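Local coordinates for inositol monophosphatase family protein (Staphylococcus aureus, PDB 5I3S) that probably hydrolyses phosphate monoesters such as inositol monophosphate, as a member of the inositol monophosphatase family with the sugar phosphatase fold, at residues K140-I152 and N243-L255. Residues are numbered along the deposited sequence; the frame is centred on the assembly and turned at random.
Sequences KPLNDSNLRQSII and NRGLHQEISNDYL
Leu147 is the main bump that 140-152 sets against helix 244-255. With chi1 at -178° the side chain swings away from its own N, and its two methyls come to lie on different helix residues. CD1 packs on Leu246 CD1 at 3.8 Å and also meets Ile250. CD2 reaches Tyr254 CE2 at 3.8 Å. Leu246 answers from the helix: its CD1 fits a hollow lined by Leu147 and CB of Ser150, with Ser150 OG close beside it.

Polar groups hold the start of the helix to the loop. Asn243 is the N-cap. Its OD1 accepts from Leu246 N on one face of the amide and from Ser145 N on the opposite face, the latter at 3.0 Å. Its ND2 points almost straight at Ser145 OG (2.7 Å), within the amide plane. These three bonds would hold the amide in one rotation. Gly245 has no side chain, and the Asp144 carboxylate lies where one would point. Gly245 N meets Asp144 OD1 at 2.8 Å from above the carboxylate plane, and the bond is bent (135°). One turn on, the extended Glu249 accepts from Leu147 N through OE1 (2.8 Å), on the syn side but 32° out of the carboxylate plane. A water joins its OE2 to Arg148 N.

Ile171 of helix 164-174 also touches Leu147 and Tyr254. Ala198 of strand 198-201 lies against Leu246 and Ile250. The contact thus joins helix 244-255 to the loop leading into strand 151-153, beside the five-stranded sheet.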
ATOM      1  N   LYS A 140      -9.542 -18.973   1.460  1.00 26.10           N
ATOM      2  CA  LYS A 140      -8.869 -20.156   2.026  1.00 29.18           C
ATOM      3  C   LYS A 140      -8.326 -19.858   3.429  1.00 28.22           C
ATOM      4  O   LYS A 140      -7.886 -18.718   3.680  1.00 22.66           O
ATOM      5  CB  LYS A 140      -7.642 -20.593   1.196  1.00 31.36           C
ATOM      6  CG  LYS A 140      -7.849 -20.828  -0.296  1.00 36.72           C
ATOM      7  CD  LYS A 140      -8.773 -21.997  -0.580  1.00 43.15           C
ATOM      8  CE  LYS A 140      -9.750 -21.696  -1.712  1.00 49.81           C
ATOM      9  NZ  LYS A 140     -11.012 -22.463  -1.503  1.00 52.74           N
ATOM     10  N   PRO A 141      -8.302 -20.894   4.313  1.00 28.20           N
ATOM     11  CA  PRO A 141      -7.548 -20.788   5.545  1.00 26.25           C
ATOM     12  C   PRO A 141      -6.119 -20.371   5.293  1.00 25.05           C
ATOM     13  O   PRO A 141      -5.523 -20.568   4.188  1.00 21.82           O
ATOM     14  CB  PRO A 141      -7.612 -22.201   6.138  1.00 29.07           C
ATOM     15  CG  PRO A 141      -8.902 -22.747   5.632  1.00 28.58           C
ATOM     16  CD  PRO A 141      -8.981 -22.208   4.221  1.00 28.82           C
ATOM     17  N   LEU A 142      -5.604 -19.718   6.314  1.00 23.92           N
ATOM     18  CA  LEU A 142      -4.258 -19.231   6.312  1.00 22.42           C
ATOM     19  C   LEU A 142      -3.341 -20.370   6.694  1.00 23.05           C
ATOM     20  O   LEU A 142      -3.738 -21.282   7.394  1.00 19.61           O
ATOM     21  CB  LEU A 142      -4.141 -18.087   7.333  1.00 21.97           C
ATOM     22  CG  LEU A 142      -5.025 -16.845   7.047  1.00 21.26           C
ATOM     23  CD1 LEU A 142      -4.737 -15.768   8.062  1.00 20.37           C
ATOM     24  CD2 LEU A 142      -4.762 -16.322   5.638  1.00 21.48           C
ATOM     25  N   ASN A 143      -2.108 -20.290   6.214  1.00 26.10           N
ATOM     26  CA  ASN A 143      -1.020 -21.207   6.605  1.00 25.33           C
ATOM     27  C   ASN A 143      -0.028 -20.410   7.436  1.00 26.33           C
ATOM     28  O   ASN A 143       0.117 -19.179   7.284  1.00 23.53           O
ATOM     29  CB  ASN A 143      -0.304 -21.734   5.369  1.00 26.70           C
ATOM     30  CG  ASN A 143      -1.177 -22.689   4.546  1.00 30.40           C
ATOM     31  OD1 ASN A 143      -1.848 -23.571   5.109  1.00 33.95           O
ATOM     32  ND2 ASN A 143      -1.155 -22.537   3.219  1.00 27.65           N
ATOM     33  N   ASP A 144       0.646 -21.120   8.322  1.00 26.06           N
ATOM     34  CA  ASP A 144       1.749 -20.567   9.075  1.00 25.01           C
ATOM     35  C   ASP A 144       2.906 -20.063   8.185  1.00 23.29           C
ATOM     36  O   ASP A 144       3.224 -20.648   7.151  1.00 21.09           O
ATOM     37  CB  ASP A 144       2.263 -21.611  10.089  1.00 25.94           C
ATOM     38  CG  ASP A 144       1.282 -21.818  11.297  1.00 29.43           C
ATOM     39  OD1 ASP A 144       0.287 -21.050  11.457  1.00 29.43           O
ATOM     40  OD2 ASP A 144       1.527 -22.750  12.096  1.00 28.22           O
ATOM     41  N   SER A 145       3.532 -18.964   8.616  1.00 21.30           N
ATOM     42  CA  SER A 145       4.782 -18.495   8.032  1.00 19.77           C
ATOM     43  C   SER A 145       5.754 -18.190   9.158  1.00 19.25           C
ATOM     44  O   SER A 145       5.345 -17.912  10.306  1.00 17.03           O
ATOM     45  CB  SER A 145       4.523 -17.220   7.169  1.00 19.50           C
ATOM     46  OG  SER A 145       4.096 -16.128   7.984  1.00 18.95           O
ATOM     47  N   ASN A 146       7.039 -18.227   8.829  1.00 19.63           N
ATOM     48  CA  ASN A 146       8.054 -17.585   9.685  1.00 21.59           C
ATOM     49  C   ASN A 146       8.199 -16.089   9.374  1.00 20.92           C
ATOM     50  O   ASN A 146       8.016 -15.664   8.208  1.00 19.68           O
ATOM     51  CB  ASN A 146       9.398 -18.322   9.546  1.00 22.73           C
ATOM     52  CG  ASN A 146       9.253 -19.809   9.885  1.00 26.06           C
ATOM     53  OD1 ASN A 146       8.862 -20.151  10.989  1.00 27.82           O
ATOM     54  ND2 ASN A 146       9.510 -20.690   8.906  1.00 27.55           N
ATOM     55  N   LEU A 147       8.555 -15.302  10.389  1.00 20.13           N
ATOM     56  CA  LEU A 147       8.713 -13.850  10.222  1.00 20.39           C
ATOM     57  C   LEU A 147       9.724 -13.513   9.116  1.00 23.26           C
ATOM     58  O   LEU A 147       9.480 -12.602   8.270  1.00 21.81           O
ATOM     59  CB  LEU A 147       9.127 -13.157  11.537  1.00 20.31           C
ATOM     60  CG  LEU A 147       9.262 -11.630  11.427  1.00 20.23           C
ATOM     61  CD1 LEU A 147       7.966 -10.926  11.040  1.00 19.49           C
ATOM     62  CD2 LEU A 147       9.718 -11.080  12.744  1.00 22.14           C
ATOM     63  N   ARG A 148      10.815 -14.284   9.093  1.00 24.08           N
ATOM     64  CA  ARG A 148      11.920 -14.155   8.110  1.00 23.69           C
ATOM     65  C   ARG A 148      11.481 -14.248   6.630  1.00 24.41           C
ATOM     66  O   ARG A 148      12.166 -13.751   5.776  1.00 24.23           O
ATOM     67  CB  ARG A 148      12.994 -15.241   8.404  1.00 20.96           C
ATOM     68  N   GLN A 149      10.383 -14.943   6.345  1.00 25.25           N
ATOM     69  CA  GLN A 149       9.770 -14.989   5.013  1.00 27.12           C
ATOM     70  C   GLN A 149       8.432 -14.259   4.927  1.00 23.27           C
ATOM     71  O   GLN A 149       7.676 -14.479   4.009  1.00 21.94           O
ATOM     72  CB  GLN A 149       9.521 -16.465   4.592  1.00 30.61           C
ATOM     73  CG  GLN A 149      10.719 -17.130   3.937  1.00 35.20           C
ATOM     74  CD  GLN A 149      11.512 -17.962   4.925  1.00 41.38           C
ATOM     75  OE1 GLN A 149      10.962 -18.875   5.574  1.00 42.50           O
ATOM     76  NE2 GLN A 149      12.811 -17.655   5.064  1.00 47.12           N
ATOM     77  N   SER A 150       8.103 -13.425   5.897  1.00 22.38           N
ATOM     78  CA  SER A 150       6.796 -12.745   5.891  1.00 21.65           C
ATOM     79  C   SER A 150       6.978 -11.272   5.515  1.00 21.30           C
ATOM     80  O   SER A 150       8.026 -10.682   5.784  1.00 21.13           O
ATOM     81  CB  SER A 150       6.133 -12.859   7.263  1.00 21.13           C
ATOM     82  OG  SER A 150       6.088 -14.206   7.682  1.00 20.67           O
ATOM     83  N   ILE A 151       5.954 -10.724   4.873  1.00 21.77           N
ATOM     84  CA  ILE A 151       5.721  -9.281   4.710  1.00 21.65           C
ATOM     85  C   ILE A 151       4.692  -8.848   5.714  1.00 19.67           C
ATOM     86  O   ILE A 151       3.650  -9.489   5.821  1.00 19.20           O
ATOM     87  CB  ILE A 151       5.057  -8.972   3.354  1.00 25.84           C
ATOM     88  CG1 ILE A 151       5.859  -9.581   2.194  1.00 28.85           C
ATOM     89  CG2 ILE A 151       4.951  -7.462   3.147  1.00 27.55           C
ATOM     90  CD1 ILE A 151       5.222  -9.259   0.844  1.00 32.00           C
ATOM     91  N   ILE A 152       4.938  -7.705   6.349  1.00 17.98           N
ATOM     92  CA  ILE A 152       4.130  -7.178   7.407  1.00 16.61           C
ATOM     93  C   ILE A 152       3.673  -5.789   7.107  1.00 16.07           C
ATOM     94  O   ILE A 152       4.338  -5.046   6.405  1.00 16.46           O
ATOM     95  CB  ILE A 152       4.898  -7.115   8.748  1.00 17.48           C
ATOM     96  CG1 ILE A 152       6.023  -6.080   8.729  1.00 17.07           C
ATOM     97  CG2 ILE A 152       5.480  -8.505   9.057  1.00 17.56           C
ATOM     98  CD1 ILE A 152       6.759  -5.992  10.037  1.00 18.10           C
ATOM     99  N   ASN A 243      -1.241 -14.735  10.562  1.00 16.54           N
ATOM    100  CA  ASN A 243      -1.356 -16.186  10.597  1.00 18.16           C
ATOM    101  C   ASN A 243      -0.845 -16.666  11.960  1.00 19.44           C
ATOM    102  O   ASN A 243      -0.043 -15.992  12.608  1.00 21.60           O
ATOM    103  CB  ASN A 243      -0.675 -16.851   9.382  1.00 18.19           C
ATOM    104  CG  ASN A 243       0.861 -16.793   9.380  1.00 19.24           C
ATOM    105  OD1 ASN A 243       1.545 -17.410  10.210  1.00 20.25           O
ATOM    106  ND2 ASN A 243       1.415 -16.161   8.363  1.00 19.61           N
ATOM    107  N   ARG A 244      -1.412 -17.760  12.436  1.00 21.11           N
ATOM    108  CA  ARG A 244      -1.105 -18.352  13.746  1.00 22.23           C
ATOM    109  C   ARG A 244       0.335 -18.386  14.046  1.00 20.62           C
ATOM    110  O   ARG A 244       0.782 -17.800  15.032  1.00 19.52           O
ATOM    111  CB  ARG A 244      -1.692 -19.751  13.858  1.00 24.74           C
ATOM    112  CG  ARG A 244      -3.151 -19.652  14.230  1.00 28.70           C
ATOM    113  CD  ARG A 244      -3.988 -20.910  14.046  1.00 32.86           C
ATOM    114  NE  ARG A 244      -5.353 -20.513  14.381  1.00 39.72           N
ATOM    115  CZ  ARG A 244      -5.832 -20.314  15.619  1.00 42.87           C
ATOM    116  NH1 ARG A 244      -5.095 -20.558  16.699  1.00 44.48           N
ATOM    117  NH2 ARG A 244      -7.087 -19.885  15.784  1.00 44.13           N
ATOM    118  N   GLY A 245       1.075 -18.989  13.139  1.00 21.16           N
ATOM    119  CA  GLY A 245       2.486 -19.212  13.353  1.00 23.09           C
ATOM    120  C   GLY A 245       3.250 -17.923  13.632  1.00 24.09           C
ATOM    121  O   GLY A 245       4.050 -17.803  14.554  1.00 24.16           O
ATOM    122  N   LEU A 246       3.039 -16.916  12.833  1.00 22.60           N
ATOM    123  CA  LEU A 246       3.914 -15.851  13.056  1.00 22.74           C
ATOM    124  C   LEU A 246       3.356 -14.779  13.964  1.00 20.71           C
ATOM    125  O   LEU A 246       4.118 -13.940  14.457  1.00 18.42           O
ATOM    126  CB  LEU A 246       4.391 -15.339  11.769  1.00 24.54           C
ATOM    127  CG  LEU A 246       4.001 -13.956  11.503  1.00 23.85           C
ATOM    128  CD1 LEU A 246       5.129 -13.484  10.621  1.00 23.63           C
ATOM    129  CD2 LEU A 246       2.564 -14.046  10.967  1.00 23.75           C
ATOM    130  N   HIS A 247       2.046 -14.811  14.191  1.00 19.59           N
ATOM    131  CA  HIS A 247       1.526 -14.147  15.347  1.00 19.95           C
ATOM    132  C   HIS A 247       2.246 -14.621  16.620  1.00 21.21           C
ATOM    133  O   HIS A 247       2.740 -13.788  17.381  1.00 23.53           O
ATOM    134  CB  HIS A 247       0.040 -14.380  15.483  1.00 20.58           C
ATOM    135  CG  HIS A 247      -0.581 -13.581  16.579  1.00 19.67           C
ATOM    136  ND1 HIS A 247      -0.457 -13.922  17.910  1.00 20.06           N
ATOM    137  CD2 HIS A 247      -1.309 -12.449  16.545  1.00 19.16           C
ATOM    138  CE1 HIS A 247      -1.105 -13.052  18.654  1.00 19.18           C
ATOM    139  NE2 HIS A 247      -1.627 -12.143  17.849  1.00 21.72           N
ATOM    140  N   GLN A 248       2.353 -15.931  16.830  1.00 21.86           N
ATOM    141  CA  GLN A 248       3.031 -16.451  18.039  1.00 23.66           C
ATOM    142  C   GLN A 248       4.533 -16.131  18.080  1.00 20.92           C
ATOM    143  O   GLN A 248       5.029 -15.812  19.139  1.00 18.37           O
ATOM    144  CB  GLN A 248       2.683 -17.966  18.339  1.00 27.36           C
ATOM    145  CG  GLN A 248       3.257 -19.088  17.453  1.00 31.01           C
ATOM    146  CD  GLN A 248       2.418 -20.402  17.418  1.00 32.96           C
ATOM    147  OE1 GLN A 248       2.651 -21.306  16.575  1.00 32.08           O
ATOM    148  NE2 GLN A 248       1.429 -20.499  18.303  1.00 31.51           N
ATOM    149  N   GLU A 249       5.235 -16.148  16.937  1.00 20.08           N
ATOM    150  CA  GLU A 249       6.656 -15.691  16.878  1.00 18.23           C
ATOM    151  C   GLU A 249       6.840 -14.183  17.166  1.00 19.69           C
ATOM    152  O   GLU A 249       7.775 -13.786  17.882  1.00 19.71           O
ATOM    153  CB  GLU A 249       7.253 -16.023  15.497  1.00 17.80           C
ATOM    154  CG  GLU A 249       8.752 -15.716  15.282  1.00 16.12           C
ATOM    155  CD  GLU A 249       9.190 -15.977  13.876  1.00 17.23           C
ATOM    156  OE1 GLU A 249       8.357 -16.388  13.004  1.00 17.96           O
ATOM    157  OE2 GLU A 249      10.387 -15.706  13.586  1.00 18.99           O
ATOM    158  N   ILE A 250       6.001 -13.328  16.577  1.00 20.03           N
ATOM    159  CA  ILE A 250       6.128 -11.891  16.859  1.00 21.87           C
ATOM    160  C   ILE A 250       5.828 -11.620  18.341  1.00 21.45           C
ATOM    161  O   ILE A 250       6.574 -10.886  18.990  1.00 22.95           O
ATOM    162  CB  ILE A 250       5.213 -10.992  15.977  1.00 22.11           C
ATOM    163  CG1 ILE A 250       5.601 -11.104  14.513  1.00 23.44           C
ATOM    164  CG2 ILE A 250       5.345  -9.531  16.402  1.00 21.77           C
ATOM    165  CD1 ILE A 250       4.555 -10.584  13.558  1.00 23.91           C
ATOM    166  N   SER A 251       4.729 -12.168  18.855  1.00 21.47           N
ATOM    167  CA  SER A 251       4.359 -11.949  20.249  1.00 22.24           C
ATOM    168  C   SER A 251       5.434 -12.562  21.172  1.00 22.98           C
ATOM    169  O   SER A 251       6.011 -11.846  21.991  1.00 20.87           O
ATOM    170  CB  SER A 251       2.961 -12.475  20.541  1.00 23.38           C
ATOM    171  OG  SER A 251       2.489 -12.018  21.815  1.00 25.98           O
ATOM    172  N   ASN A 252       5.772 -13.845  20.967  1.00 23.44           N
ATOM    173  CA  ASN A 252       6.627 -14.640  21.911  1.00 22.13           C
ATOM    174  C   ASN A 252       8.106 -14.244  21.926  1.00 23.16           C
ATOM    175  O   ASN A 252       8.722 -14.097  22.966  1.00 23.58           O
ATOM    176  N   ASP A 253       8.649 -13.998  20.759  1.00 23.38           N
ATOM    177  CA  ASP A 253      10.070 -13.763  20.586  1.00 25.18           C
ATOM    178  C   ASP A 253      10.385 -12.240  20.440  1.00 24.72           C
ATOM    179  O   ASP A 253      11.457 -11.800  20.807  1.00 24.16           O
ATOM    180  CB  ASP A 253      10.407 -14.630  19.367  1.00 30.09           C
ATOM    181  CG  ASP A 253      11.808 -14.593  18.961  1.00 36.67           C
ATOM    182  OD1 ASP A 253      12.554 -13.677  19.292  1.00 40.34           O
ATOM    183  OD2 ASP A 253      12.169 -15.520  18.209  1.00 51.14           O
ATOM    184  N   TYR A 254       9.458 -11.408  19.965  1.00 23.24           N
ATOM    185  CA  TYR A 254       9.823  -9.968  19.707  1.00 22.86           C
ATOM    186  C   TYR A 254       9.171  -8.908  20.586  1.00 21.36           C
ATOM    187  O   TYR A 254       9.791  -7.901  20.835  1.00 21.68           O
ATOM    188  CB  TYR A 254       9.643  -9.613  18.231  1.00 22.32           C
ATOM    189  CG  TYR A 254      10.610 -10.406  17.402  1.00 22.93           C
ATOM    190  CD1 TYR A 254      11.930 -10.003  17.285  1.00 24.03           C
ATOM    191  CD2 TYR A 254      10.228 -11.584  16.783  1.00 22.81           C
ATOM    192  CE1 TYR A 254      12.835 -10.758  16.558  1.00 24.09           C
ATOM    193  CE2 TYR A 254      11.114 -12.315  16.026  1.00 23.46           C
ATOM    194  CZ  TYR A 254      12.411 -11.898  15.923  1.00 23.19           C
ATOM    195  OH  TYR A 254      13.279 -12.643  15.231  1.00 22.18           O
ATOM    196  N   LEU A 255       7.934  -9.119  21.032  1.00 19.79           N
ATOM    197  CA  LEU A 255       7.266  -8.171  21.893  1.00 20.40           C
ATOM    198  C   LEU A 255       7.402  -8.541  23.366  1.00 23.65           C
ATOM    199  O   LEU A 255       7.516  -7.647  24.192  1.00 22.80           O
ATOM    200  CB  LEU A 255       5.793  -8.085  21.525  1.00 20.72           C
ATOM    201  CG  LEU A 255       5.434  -7.730  20.064  1.00 20.07           C
ATOM    202  CD1 LEU A 255       3.912  -7.544  19.997  1.00 20.90           C
ATOM    203  CD2 LEU A 255       6.208  -6.520  19.539  1.00 18.55           C
TER
HETATM  204  O   HOH W   1      11.753 -16.175  11.210  1.00 20.89           O